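Local coordinates for odorant-binding protein 1F (PDB 3FIQ) that probably binds a wide variety of chemical odorants in the nasal epithelium, as a secreted barrel of the lipocalin family, at residues I7-V12 with M42-E47; C48-I53 with V69-E74; G14-L19 with L116-R121. All blocks are in the same frame, centred on the assembly; numbering follows the deposited sequence.

Contact 1. Residues I7-V12 with M42-E47. With EDO (1,2-ethanediol), chain D.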
# COMPACT_ATOMS: atom_id res chain seq x y z
N ILE A 7 -4.16 8.77 -10.91
CA ILE A 7 -2.73 9.09 -10.85
C ILE A 7 -2.11 9.03 -12.23
O ILE A 7 -2.49 8.24 -13.11
CB ILE A 7 -1.95 8.11 -9.93
CG1 ILE A 7 -2.36 6.68 -10.23
CG2 ILE A 7 -2.19 8.46 -8.54
CD1 ILE A 7 -1.75 5.66 -9.29
N SER A 8 -1.11 9.89 -12.41
CA SER A 8 -0.42 9.99 -13.67
C SER A 8 0.96 9.45 -13.55
O SER A 8 1.52 9.33 -12.49
CB SER A 8 -0.36 11.44 -14.10
OG SER A 8 0.53 12.11 -13.30
N PRO A 9 1.56 9.10 -14.65
CA PRO A 9 2.94 8.68 -14.56
C PRO A 9 3.86 9.68 -13.89
O PRO A 9 4.79 9.30 -13.13
CB PRO A 9 3.36 8.46 -15.99
CG PRO A 9 2.05 8.34 -16.75
CD PRO A 9 0.98 8.96 -16.00
N SER A 10 3.72 10.96 -14.24
CA SER A 10 4.56 11.97 -13.64
C SER A 10 4.38 11.99 -12.13
O SER A 10 5.36 12.21 -11.38
CB SER A 10 4.15 13.36 -14.17
OG SER A 10 4.53 13.49 -15.53
N GLU A 11 3.17 11.77 -11.64
CA GLU A 11 2.91 11.75 -10.20
C GLU A 11 3.56 10.56 -9.50
O GLU A 11 4.19 10.68 -8.42
CB GLU A 11 1.43 11.74 -9.88
CG GLU A 11 0.76 13.12 -10.12
CD GLU A 11 -0.74 13.09 -10.13
OE1 GLU A 11 -1.36 12.08 -10.45
OE2 GLU A 11 -1.33 14.15 -9.87
N VAL A 12 3.45 9.41 -10.14
CA VAL A 12 3.87 8.21 -9.41
C VAL A 12 5.25 7.63 -9.72
O VAL A 12 5.80 6.97 -8.85
CB VAL A 12 2.84 7.08 -9.51
CG1 VAL A 12 1.48 7.53 -9.13
CG2 VAL A 12 2.82 6.61 -10.81
N MET A 42 7.50 2.60 -7.93
CA MET A 42 6.30 2.51 -8.77
C MET A 42 6.58 3.03 -10.13
O MET A 42 7.36 4.01 -10.32
CB MET A 42 5.15 3.27 -8.14
CG MET A 42 4.70 2.72 -6.82
SD MET A 42 3.03 3.18 -6.27
CE MET A 42 3.30 4.87 -5.80
N GLU A 43 5.95 2.41 -11.14
CA GLU A 43 6.12 2.90 -12.48
C GLU A 43 4.91 2.61 -13.33
O GLU A 43 4.46 1.48 -13.37
CB GLU A 43 7.34 2.26 -13.12
CG GLU A 43 7.61 2.66 -14.53
CD GLU A 43 8.63 1.74 -15.20
OE1 GLU A 43 9.09 0.74 -14.59
OE2 GLU A 43 8.93 2.00 -16.36
N CYS A 44 4.34 3.61 -14.00
CA CYS A 44 3.35 3.31 -15.01
C CYS A 44 3.59 4.11 -16.27
O CYS A 44 4.42 5.03 -16.27
CB CYS A 44 1.92 3.52 -14.53
SG CYS A 44 1.60 5.14 -13.66
N GLY A 45 2.82 3.79 -17.32
CA GLY A 45 2.95 4.44 -18.60
C GLY A 45 1.68 5.16 -18.95
O GLY A 45 0.90 5.49 -18.09
N ASP A 46 1.52 5.45 -20.22
CA ASP A 46 0.31 6.06 -20.74
C ASP A 46 -0.90 5.77 -19.85
O ASP A 46 -1.29 4.56 -19.63
CB ASP A 46 0.08 5.51 -22.15
CG ASP A 46 1.32 5.68 -23.05
OD1 ASP A 46 1.67 6.86 -23.34
OD2 ASP A 46 1.93 4.66 -23.47
N GLU A 47 -1.47 6.87 -19.35
CA GLU A 47 -2.71 6.87 -18.61
C GLU A 47 -2.60 6.08 -17.31
O GLU A 47 -3.59 5.91 -16.62
CB GLU A 47 -3.85 6.26 -19.45
CG GLU A 47 -4.05 6.84 -20.88
CD GLU A 47 -4.18 8.34 -20.85
OE1 GLU A 47 -5.00 8.85 -20.04
OE2 GLU A 47 -3.45 9.01 -21.62
C1 EDO D . 5.35 15.33 -10.33
O1 EDO D . 6.10 14.34 -9.59
C2 EDO D . 4.34 16.02 -9.45
O2 EDO D . 3.82 15.18 -8.40
O HOH W 1 -4.97 7.76 -14.39
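The short N-terminal helix 9-12 of this lipocalin lays Pro9 and Val12 against the end of strand 38-44 and the turn after it. Pro9 rests its ring on backbone oxygens: CG lies 3.4 Å from Gly45 O and CB 3.6 Å from Cys44 O. Deeper in, Val12 turns its CG2 branch, set between its backbone N and carbonyl carbon (CG1 at chi1 -52°), to the Cys44 sulfur; the 3.4 Å between Val12 CG2 and Cys44 SG holds for one of two modelled conformers of that cysteine and is doubtful. The bent thioether of Met42 reaches the same valine more loosely, Val12 CB to Met42 CE being 4.3 Å. No direct hydrogen bond joins the segments; a water donates to Ile7 O at 2.8 Å and to Glu47 O at 3.2 Å instead. The helix start is fixed by a capping box: Glu11 N donates to Ser8 OG (3.1 Å) and Ser8 N to Glu11 OE1 (2.9 Å), the latter on the anti side of the carboxylate. With an alanine here in place of Glu11, Ser8 N would probably lose its side-chain acceptor and Lys93 its salt-bridge partner. Around the contact, Ile7 packs on Leu51 of strand 50-59 and Val90 of strand 85-93, Met42 meets Ile98 and Phe100 of strand 97-105, and Cys44 is tied to Cys48 by a disulfide.

Contact 2. Residues C48-I53 with V69-E74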
# COMPACT_ATOMS: atom_id res chain seq x y z
N CYS A 48 -1.41 5.61 -16.97
CA CYS A 48 -1.20 4.72 -15.80
C CYS A 48 -2.12 3.50 -15.84
O CYS A 48 -2.65 3.06 -14.79
CB CYS A 48 -1.44 5.49 -14.51
SG CYS A 48 -0.37 4.97 -13.16
N GLN A 49 -2.27 2.92 -17.02
CA GLN A 49 -3.12 1.73 -17.21
C GLN A 49 -2.44 0.52 -16.51
O GLN A 49 -3.10 -0.34 -15.94
CB GLN A 49 -3.38 1.43 -18.68
CG GLN A 49 -3.97 0.02 -18.99
CD GLN A 49 -5.34 -0.18 -18.38
OE1 GLN A 49 -6.20 0.74 -18.48
NE2 GLN A 49 -5.58 -1.38 -17.71
N GLU A 50 -1.13 0.49 -16.56
CA GLU A 50 -0.36 -0.65 -16.12
C GLU A 50 0.60 -0.15 -15.08
O GLU A 50 1.59 0.49 -15.43
CB GLU A 50 0.33 -1.33 -17.33
CG GLU A 50 0.83 -2.71 -17.12
CD GLU A 50 1.09 -3.50 -18.46
OE1 GLU A 50 0.17 -4.01 -19.20
OE2 GLU A 50 2.26 -3.57 -18.75
N LEU A 51 0.35 -0.45 -13.80
CA LEU A 51 1.15 0.11 -12.68
C LEU A 51 1.98 -0.97 -12.06
O LEU A 51 1.49 -1.87 -11.36
CB LEU A 51 0.18 0.70 -11.62
CG LEU A 51 0.78 1.22 -10.32
CD1 LEU A 51 1.80 2.29 -10.53
CD2 LEU A 51 -0.35 1.81 -9.47
N LYS A 52 3.30 -0.85 -12.27
CA LYS A 52 4.23 -1.80 -11.69
C LYS A 52 4.69 -1.33 -10.34
O LYS A 52 5.25 -0.22 -10.23
CB LYS A 52 5.44 -1.91 -12.61
CG LYS A 52 5.27 -2.81 -13.84
CD LYS A 52 4.57 -2.17 -14.96
CE LYS A 52 5.32 -0.94 -15.54
NZ LYS A 52 4.36 -0.34 -16.50
N ILE A 53 4.49 -2.14 -9.31
CA ILE A 53 4.94 -1.78 -7.98
C ILE A 53 5.96 -2.82 -7.54
O ILE A 53 5.68 -3.99 -7.52
CB ILE A 53 3.75 -1.74 -7.01
CG1 ILE A 53 2.70 -0.71 -7.47
CG2 ILE A 53 4.27 -1.44 -5.61
CD1 ILE A 53 1.45 -0.73 -6.57
N VAL A 69 1.90 -6.16 -10.97
CA VAL A 69 1.41 -5.25 -11.99
C VAL A 69 -0.07 -5.07 -11.78
O VAL A 69 -0.84 -5.97 -11.96
CB VAL A 69 1.68 -5.77 -13.40
CG1 VAL A 69 1.27 -4.78 -14.48
CG2 VAL A 69 3.16 -6.11 -13.58
N GLY A 70 -0.47 -3.85 -11.39
CA GLY A 70 -1.89 -3.52 -11.34
C GLY A 70 -2.39 -3.08 -12.69
O GLY A 70 -1.78 -2.34 -13.42
N GLN A 71 -3.55 -3.60 -13.04
CA GLN A 71 -4.32 -3.18 -14.24
C GLN A 71 -5.44 -2.30 -13.85
O GLN A 71 -6.30 -2.68 -13.07
CB GLN A 71 -4.81 -4.37 -14.98
CG GLN A 71 -3.63 -5.13 -15.64
CD GLN A 71 -2.98 -4.36 -16.79
OE1 GLN A 71 -3.58 -3.46 -17.43
NE2 GLN A 71 -1.74 -4.73 -17.10
N LYS A 72 -5.43 -1.08 -14.40
CA LYS A 72 -6.48 -0.10 -14.14
C LYS A 72 -7.80 -0.47 -14.85
O LYS A 72 -7.79 -0.94 -15.96
CB LYS A 72 -6.05 1.31 -14.60
CG LYS A 72 -6.97 2.37 -14.01
CD LYS A 72 -6.44 3.77 -14.20
CE LYS A 72 -7.35 4.78 -13.43
NZ LYS A 72 -7.01 6.22 -13.79
N HIS A 73 -8.93 -0.21 -14.19
CA HIS A 73 -10.24 -0.38 -14.78
C HIS A 73 -11.08 0.89 -14.73
O HIS A 73 -10.67 1.92 -14.09
CB HIS A 73 -10.94 -1.52 -14.07
CG HIS A 73 -10.12 -2.76 -14.04
ND1 HIS A 73 -9.79 -3.44 -15.19
CD2 HIS A 73 -9.56 -3.45 -13.02
CE1 HIS A 73 -9.05 -4.50 -14.86
NE2 HIS A 73 -8.94 -4.55 -13.55
N GLU A 74 -12.23 0.88 -15.38
CA GLU A 74 -12.99 2.11 -15.49
C GLU A 74 -13.39 2.68 -14.11
O GLU A 74 -13.54 3.93 -13.98
CB GLU A 74 -14.23 1.96 -16.34
CG GLU A 74 -14.80 3.30 -16.82
CD GLU A 74 -15.98 3.20 -17.74
OE1 GLU A 74 -16.65 2.17 -17.78
OE2 GLU A 74 -16.25 4.22 -18.44
O HOH W 2 -3.19 -3.62 -20.10
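Leu51 and Gly70 form the antiparallel hydrogen-bonded pair of the β-hairpin made by strands 50-59 and 62-72 of the lipocalin barrel, flanked by the non-hydrogen-bonded pairs Glu50-Gln71 and Lys52-Val69. Backbone bonds come first: Leu51 N donates to Gly70 O at 2.9 Å, Gly70 N returns a bond to Leu51 O at 2.8 Å, and just before strand 50-59 begins, Gln49 O accepts from Lys72 N at 2.9 Å.

Side-chain hydrogen bonds add a second layer. Gln49 bends at chi2 (63°), which carries its amide across to strand 62-72, where NE2 serves two acceptors: Gln71 OE1 at 2.9 Å, almost straight at 175° with the two amides nearly coplanar, and a lone pair of Lys72 O, also at 2.9 Å. Gln71 passes the chain of bonds on, NE2 donating to Glu50 OE1 at 2.9 Å although amide and carboxylate planes stand 77° apart; a water donates to Gln71 OE1 as well. Both ends of the Gln71 amide are therefore held, which fixes its flip.

Charged ends point to separate partners: Lys72 NZ pairs with Asp6, while Lys52 NZ curls back above the carbonyl plane of Glu50. Apolar contact sits on the Glu50-Val69 face, where each valine methyl finds an aliphatic chain: Val69 CG1 lies 3.4 Å from Glu50 CG, and Val69 CG2 3.9 Å from Lys52 CG.

Contact 3. Residues G14-L19 with L116-R121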
# COMPACT_ATOMS: atom_id res chain seq x y z
N GLY A 14 8.84 6.57 -9.77
CA GLY A 14 9.98 6.84 -8.93
C GLY A 14 10.00 5.96 -7.70
O GLY A 14 9.16 5.05 -7.61
N ASP A 15 10.89 6.27 -6.77
CA ASP A 15 11.00 5.48 -5.55
C ASP A 15 9.95 5.93 -4.55
O ASP A 15 9.63 7.12 -4.44
CB ASP A 15 12.38 5.73 -4.96
CG ASP A 15 13.52 5.11 -5.75
OD1 ASP A 15 13.36 4.21 -6.57
OD2 ASP A 15 14.68 5.53 -5.45
N TRP A 16 9.45 4.95 -3.79
CA TRP A 16 8.45 5.16 -2.74
C TRP A 16 8.78 4.20 -1.65
O TRP A 16 9.39 3.17 -1.86
CB TRP A 16 7.03 4.84 -3.23
CG TRP A 16 6.47 5.85 -4.20
CD1 TRP A 16 6.69 5.85 -5.53
CD2 TRP A 16 5.69 7.01 -3.91
NE1 TRP A 16 6.07 6.91 -6.08
CE2 TRP A 16 5.46 7.65 -5.10
CE3 TRP A 16 5.11 7.52 -2.75
CZ2 TRP A 16 4.67 8.82 -5.21
CZ3 TRP A 16 4.35 8.64 -2.84
CH2 TRP A 16 4.13 9.29 -4.04
N ARG A 17 8.35 4.54 -0.45
CA ARG A 17 8.48 3.67 0.69
C ARG A 17 7.17 3.59 1.40
O ARG A 17 6.27 4.40 1.21
CB ARG A 17 9.49 4.25 1.71
CG ARG A 17 9.07 5.59 2.36
CD ARG A 17 10.22 6.31 3.09
NE ARG A 17 10.72 5.52 4.18
CZ ARG A 17 11.89 5.65 4.80
NH1 ARG A 17 12.74 6.62 4.48
NH2 ARG A 17 12.20 4.79 5.78
N THR A 18 7.02 2.55 2.22
CA THR A 18 5.81 2.40 3.03
C THR A 18 6.05 2.99 4.38
O THR A 18 6.96 2.56 5.12
CB THR A 18 5.45 0.95 3.19
OG1 THR A 18 5.26 0.35 1.92
CG2 THR A 18 4.13 0.80 3.99
N LEU A 19 5.16 3.91 4.77
CA LEU A 19 5.20 4.50 6.10
C LEU A 19 4.34 3.80 7.12
O LEU A 19 4.81 3.48 8.21
CB LEU A 19 4.81 5.98 6.03
CG LEU A 19 5.64 6.88 5.12
CD1 LEU A 19 5.27 8.35 5.32
CD2 LEU A 19 7.09 6.71 5.41
N LEU A 116 -2.81 1.57 3.06
CA LEU A 116 -1.36 1.62 3.04
C LEU A 116 -0.92 3.04 2.67
O LEU A 116 -1.42 3.64 1.72
CB LEU A 116 -0.81 0.61 1.98
CG LEU A 116 0.71 0.59 1.90
CD1 LEU A 116 1.17 -0.80 1.55
CD2 LEU A 116 1.22 1.47 0.83
N VAL A 117 -0.01 3.61 3.46
CA VAL A 117 0.52 4.94 3.20
C VAL A 117 1.89 4.85 2.59
O VAL A 117 2.84 4.33 3.23
CB VAL A 117 0.61 5.70 4.56
CG1 VAL A 117 1.18 7.09 4.34
CG2 VAL A 117 -0.74 5.83 5.23
N ALA A 118 2.00 5.30 1.35
CA ALA A 118 3.27 5.30 0.60
C ALA A 118 3.82 6.73 0.61
O ALA A 118 3.06 7.68 0.54
CB ALA A 118 3.05 4.87 -0.82
N GLY A 119 5.11 6.84 0.70
CA GLY A 119 5.75 8.14 0.80
C GLY A 119 7.05 8.32 0.04
O GLY A 119 7.74 7.38 -0.20
N LYS A 120 7.36 9.59 -0.21
CA LYS A 120 8.69 10.02 -0.69
C LYS A 120 9.42 10.74 0.39
O LYS A 120 10.40 11.41 0.13
CB LYS A 120 8.61 10.84 -1.95
CG LYS A 120 8.06 10.11 -3.15
CD LYS A 120 8.04 10.95 -4.40
CE LYS A 120 7.74 10.14 -5.62
NZ LYS A 120 8.82 9.22 -6.18
N ARG A 121 8.93 10.61 1.61
CA ARG A 121 9.58 11.16 2.80
C ARG A 121 9.36 10.15 3.97
O ARG A 121 8.54 9.25 3.83
CB ARG A 121 8.96 12.49 3.14
CG ARG A 121 7.47 12.45 3.35
CD ARG A 121 6.91 13.76 3.49
NE ARG A 121 7.45 14.42 4.66
CZ ARG A 121 7.62 15.73 4.74
NH1 ARG A 121 7.32 16.50 3.71
NH2 ARG A 121 8.09 16.25 5.85
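Trp16 lies under the side chain of Lys120 where strand 14-23 meets strand 111-119, the pairing that closes the lipocalin barrel between its first and last long strands. Gly14, Asp15 and Trp16 form the Gly-X-Trp signature of the family, and Lys120 stands where many lipocalins place an arginine over this tryptophan. Lys120 CG sits over the six-membered ring of Trp16, 3.8 Å from its centroid and only 5° off the normal, and Lys120 NZ over the five-membered ring in a cation-pi contact, 4.0 Å from that centroid. A bend at chi4 (-74°) turns the same NZ to Asp15 O, which accepts at 2.8 Å from a donor tilted out of its carbonyl plane. The indole edge meets Ala118 C and Gly119 N, Trp16 CE3 lying 3.9 Å from Ala118 CB, while Trp16 NE1 is satisfied by Val12 O.

In the backbone, Arg17 and Gly119 bond both ways, Arg17 N to Gly119 O at 2.9 Å and Gly119 N to Arg17 O at 2.7 Å. The next bond along, Leu19 N to Val117 O, is 2.8 Å long. Thr18 OG1 finds its partners outside, Ala37 O and Phe39 N, which leaves the methyl CG2 to rest 4.0 Å from Leu116 CG. Strand 38-44 flanks 14-23 on the other side, with Trp16 on Met42 and Ala118 on Phe39, and strand 97-105 pairs with 111-119, offering Ile97 to Leu19 and Phe99 to Val117.

All three contacts reach one antiparallel sheet: contacts 2 and 3 pair its strands, and contact 1 lays helix 9-12 on its strand 38-44. Contacts 1 and 2 have centres about 9 Å apart and touch, since strands 38-44 and 50-59 are neighbours: Glu43 O probably accepts from Lys52 N at 2.8 Å. Contact 3 is about 15 Å from contact 1, centre to centre, and joins it through strands 38-44 and 14-23, where Met42 N probably donates to Gly14 O. Contacts 2 and 3, centres about 18 Å apart, do not touch. In sequence, contact 1 closes before contact 2 opens, its segments alternate with those of contact 3, and contact 2 is nested inside contact 3, whose distant segments complete the barrel.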